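Local coordinates for protein type III effector XopAI (Xanthomonas citri, PDB 6K93) that is a secreted bacterial virulence effector with a mono-ADP-ribosyltransferase fold, whose transferase-like domain probably binds arginine-containing peptides, at residues A249-N254 with Q284-P289. Sequence-based numbering, arbitrary orientation.
Sequences ASETKN and QEVLFP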
ATOM      1  N   ALA A 249      -3.986  -1.542  -8.869  1.00  9.35           N
ATOM      2  CA  ALA A 249      -4.682  -1.788 -10.119  1.00 10.21           C
ATOM      3  C   ALA A 249      -5.866  -0.848 -10.226  1.00 10.53           C
ATOM      4  O   ALA A 249      -6.199  -0.133  -9.301  1.00 11.65           O
ATOM      5  CB  ALA A 249      -5.131  -3.252 -10.201  1.00 10.50           C
ATOM      6  N   SER A 250      -6.512  -0.858 -11.384  1.00 10.13           N
ATOM      7  CA  SER A 250      -7.685  -0.039 -11.653  1.00 10.52           C
ATOM      8  C   SER A 250      -8.856  -0.936 -12.053  1.00 10.20           C
ATOM      9  O   SER A 250      -8.679  -1.917 -12.779  1.00 11.72           O
ATOM     10  CB  SER A 250      -7.363   0.974 -12.744  1.00 11.24           C
ATOM     11  OG  SER A 250      -8.500   1.699 -13.149  1.00 11.46           O
ATOM     12  N   GLU A 251     -10.052  -0.581 -11.555  1.00 10.54           N
ATOM     13  CA  GLU A 251     -11.264  -1.283 -11.963  1.00 10.73           C
ATOM     14  C   GLU A 251     -11.553  -1.055 -13.436  1.00 11.11           C
ATOM     15  O   GLU A 251     -12.199  -1.885 -14.086  1.00 11.05           O
ATOM     16  CB  GLU A 251     -12.442  -0.812 -11.141  1.00 12.63           C
ATOM     17  CG  GLU A 251     -12.323  -1.085  -9.673  1.00 15.50           C
ATOM     18  CD  GLU A 251     -13.473  -0.489  -8.867  1.00 19.91           C
ATOM     19  OE1 GLU A 251     -14.535  -0.261  -9.445  1.00 21.66           O
ATOM     20  OE2 GLU A 251     -13.272  -0.275  -7.670  1.00 21.34           O
ATOM     21  N   THR A 252     -11.113   0.078 -13.970  1.00 10.45           N
ATOM     22  CA  THR A 252     -11.352   0.465 -15.347  1.00 11.44           C
ATOM     23  C   THR A 252     -10.051   0.418 -16.130  1.00 11.41           C
ATOM     24  O   THR A 252      -8.964   0.652 -15.582  1.00 11.45           O
ATOM     25  CB  THR A 252     -11.970   1.873 -15.395  1.00 12.89           C
ATOM     26  OG1 THR A 252     -11.185   2.779 -14.609  1.00 13.53           O
ATOM     27  CG2 THR A 252     -13.373   1.854 -14.833  1.00 13.76           C
ATOM     28  N   LYS A 253     -10.162   0.116 -17.416  1.00 11.12           N
ATOM     29  CA  LYS A 253      -9.021   0.085 -18.311  1.00 12.32           C
ATOM     30  C   LYS A 253      -9.069   1.322 -19.197  1.00 13.07           C
ATOM     31  O   LYS A 253      -9.327   1.276 -20.398  1.00 13.50           O
ATOM     32  CB  LYS A 253      -9.002  -1.201 -19.101  1.00 13.26           C
ATOM     33  CG  LYS A 253      -7.661  -1.431 -19.757  1.00 14.85           C
ATOM     34  CD  LYS A 253      -7.622  -2.688 -20.561  1.00 18.71           C
ATOM     35  CE  LYS A 253      -6.205  -2.948 -21.063  1.00 22.51           C
ATOM     36  NZ  LYS A 253      -6.172  -4.075 -22.036  1.00 25.32           N
ATOM     37  N   ASN A 254      -8.866   2.453 -18.548  1.00 13.01           N
ATOM     38  CA  ASN A 254      -8.889   3.737 -19.222  1.00 13.66           C
ATOM     39  C   ASN A 254      -7.783   3.833 -20.250  1.00 15.06           C
ATOM     40  O   ASN A 254      -6.699   3.267 -20.088  1.00 16.15           O
ATOM     41  CB  ASN A 254      -8.692   4.886 -18.211  1.00 13.69           C
ATOM     42  CG  ASN A 254      -9.597   4.773 -17.029  1.00 16.72           C
ATOM     43  OD1 ASN A 254      -9.380   3.944 -16.140  1.00 16.26           O
ATOM     44  ND2 ASN A 254     -10.689   5.550 -17.050  1.00 19.95           N
ATOM     45  N   GLN A 284     -10.458   4.726  -9.904  1.00 14.60           N
ATOM     46  CA  GLN A 284     -11.116   3.552  -9.309  1.00 13.17           C
ATOM     47  C   GLN A 284     -10.027   2.526  -8.962  1.00 12.39           C
ATOM     48  O   GLN A 284      -9.926   1.436  -9.538  1.00 12.15           O
ATOM     49  CB  GLN A 284     -12.183   2.960 -10.249  1.00 14.93           C
ATOM     50  CG  GLN A 284     -13.379   3.900 -10.400  1.00 16.27           C
ATOM     51  CD  GLN A 284     -14.441   3.358 -11.346  1.00 19.79           C
ATOM     52  OE1 GLN A 284     -14.783   4.008 -12.317  1.00 20.58           O
ATOM     53  NE2 GLN A 284     -14.977   2.180 -11.041  1.00 21.22           N
ATOM     54  N   GLU A 285      -9.186   2.893  -7.984  1.00 11.67           N
ATOM     55  CA  GLU A 285      -8.034   2.093  -7.608  1.00 12.31           C
ATOM     56  C   GLU A 285      -8.435   0.955  -6.694  1.00 12.04           C
ATOM     57  O   GLU A 285      -9.255   1.120  -5.791  1.00 13.12           O
ATOM     58  CB  GLU A 285      -6.977   2.969  -6.941  1.00 13.45           C
ATOM     59  CG  GLU A 285      -5.728   2.219  -6.562  1.00 14.23           C
ATOM     60  CD  GLU A 285      -4.589   3.137  -6.124  1.00 15.99           C
ATOM     61  OE1 GLU A 285      -4.803   4.351  -5.952  1.00 17.53           O
ATOM     62  OE2 GLU A 285      -3.476   2.616  -5.960  1.00 17.65           O
ATOM     63  N   VAL A 286      -7.818  -0.195  -6.932  1.00 11.20           N
ATOM     64  CA  VAL A 286      -7.903  -1.380  -6.085  1.00 11.52           C
ATOM     65  C   VAL A 286      -6.485  -1.692  -5.630  1.00 11.03           C
ATOM     66  O   VAL A 286      -5.567  -1.693  -6.450  1.00 12.01           O
ATOM     67  CB  VAL A 286      -8.504  -2.587  -6.829  1.00 12.29           C
ATOM     68  CG1 VAL A 286      -8.397  -3.859  -6.049  1.00 13.06           C
ATOM     69  CG2 VAL A 286      -9.979  -2.275  -7.178  1.00 13.95           C
ATOM     70  N   LEU A 287      -6.291  -1.916  -4.332  1.00 10.76           N
ATOM     71  CA  LEU A 287      -4.958  -2.065  -3.762  1.00 10.52           C
ATOM     72  C   LEU A 287      -4.876  -3.384  -3.026  1.00 11.70           C
ATOM     73  O   LEU A 287      -5.749  -3.699  -2.206  1.00 13.37           O
ATOM     74  CB  LEU A 287      -4.639  -0.899  -2.840  1.00 10.42           C
ATOM     75  CG  LEU A 287      -3.215  -0.905  -2.323  1.00 11.48           C
ATOM     76  CD1 LEU A 287      -2.196  -0.788  -3.426  1.00 11.51           C
ATOM     77  CD2 LEU A 287      -3.031   0.212  -1.320  1.00 12.37           C
ATOM     78  N   PHE A 288      -3.848  -4.154  -3.343  1.00 10.81           N
ATOM     79  CA  PHE A 288      -3.568  -5.416  -2.657  1.00 10.87           C
ATOM     80  C   PHE A 288      -2.363  -5.266  -1.738  1.00 11.36           C
ATOM     81  O   PHE A 288      -1.360  -4.654  -2.138  1.00 12.23           O
ATOM     82  CB  PHE A 288      -3.272  -6.550  -3.651  1.00 11.10           C
ATOM     83  CG  PHE A 288      -4.344  -6.816  -4.683  1.00 11.62           C
ATOM     84  CD1 PHE A 288      -4.315  -6.156  -5.886  1.00 12.39           C
ATOM     85  CD2 PHE A 288      -5.294  -7.795  -4.469  1.00 11.74           C
ATOM     86  CE1 PHE A 288      -5.252  -6.440  -6.869  1.00 12.74           C
ATOM     87  CE2 PHE A 288      -6.229  -8.069  -5.447  1.00 11.86           C
ATOM     88  CZ  PHE A 288      -6.197  -7.399  -6.631  1.00 12.67           C
ATOM     89  N   PRO A 289      -2.405  -5.833  -0.541  1.00 11.49           N
ATOM     90  CA  PRO A 289      -1.273  -5.703   0.369  1.00 11.70           C
ATOM     91  C   PRO A 289      -0.195  -6.728   0.079  1.00 12.09           C
ATOM     92  O   PRO A 289      -0.474  -7.792  -0.506  1.00 12.69           O
ATOM     93  CB  PRO A 289      -1.900  -5.968   1.741  1.00 13.19           C
ATOM     94  CG  PRO A 289      -3.029  -6.902   1.449  1.00 14.52           C
ATOM     95  CD  PRO A 289      -3.576  -6.482   0.092  1.00 13.40           C
TER
HETATM   96  O   HOH W   1      -8.895   4.223 -12.302  1.00 17.48           O
HETATM   97  O   HOH W   2     -11.886   1.858  -6.337  1.00 17.07           O
HETATM   98  O   HOH W   3     -12.504   5.249 -14.236  1.00 34.50           O
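Ala249 and Val286 are an antiparallel hydrogen-bonded pair between strands 247-250 and 285-288, Ala249 N reaching Val286 O at 2.9 Å and Val286 N giving a straighter bond (173°) back to Ala249 O; Ser250 and Glu285 follow as a non-hydrogen-bonded pair. The two strands belong to the small three-stranded antiparallel sheet of the mono-ADP-ribosyltransferase fold, in which 285-288 is the middle strand, joined on its other edge to 272-273. Just past the end of strand 247-250, Glu251 N still bonds to Gln284 O at 2.9 Å, so the backbone bonding runs one step past the paired strands into the loop. Ala249 and Val286 turn to the same face, where both meet Val220 of strand 218-224; the small methyl and the branched side chain suit this buried layer between sheets. Glu285, on the other face with Ser250, lays its CG 3.6 Å from Ala249 O, and its OE2 accepts a hydrogen bond from Trp174 NE1.

Glu251 and Gln284 cross at about a right angle, each with its chain extended beyond CG. Gln284 NE2 donates to Glu251 OE1 at 2.9 Å, coming from above the carboxylate plane, with the two planar groups 86° apart. Glu251 suits this spot: its CG packs 3.6 Å from Val286 CG2, while its OE2 forms a salt bridge with Arg273 and takes a water that also donates to Glu285 O. Glutamine suits position 284 because its amide both donates and accepts: beside the NE2 bond, OE1 accepts from a water that also donates to Thr252 OG1, and it lies near Thr252 CG2. Ser250 ties its own side chain to the backbone of the following loop: with OG anti to the backbone N (chi1 174°), the hydroxyl accepts from a water held by Gln284 N and donates to Thr252 O at 2.7 Å, in the carbonyl plane on a lone pair.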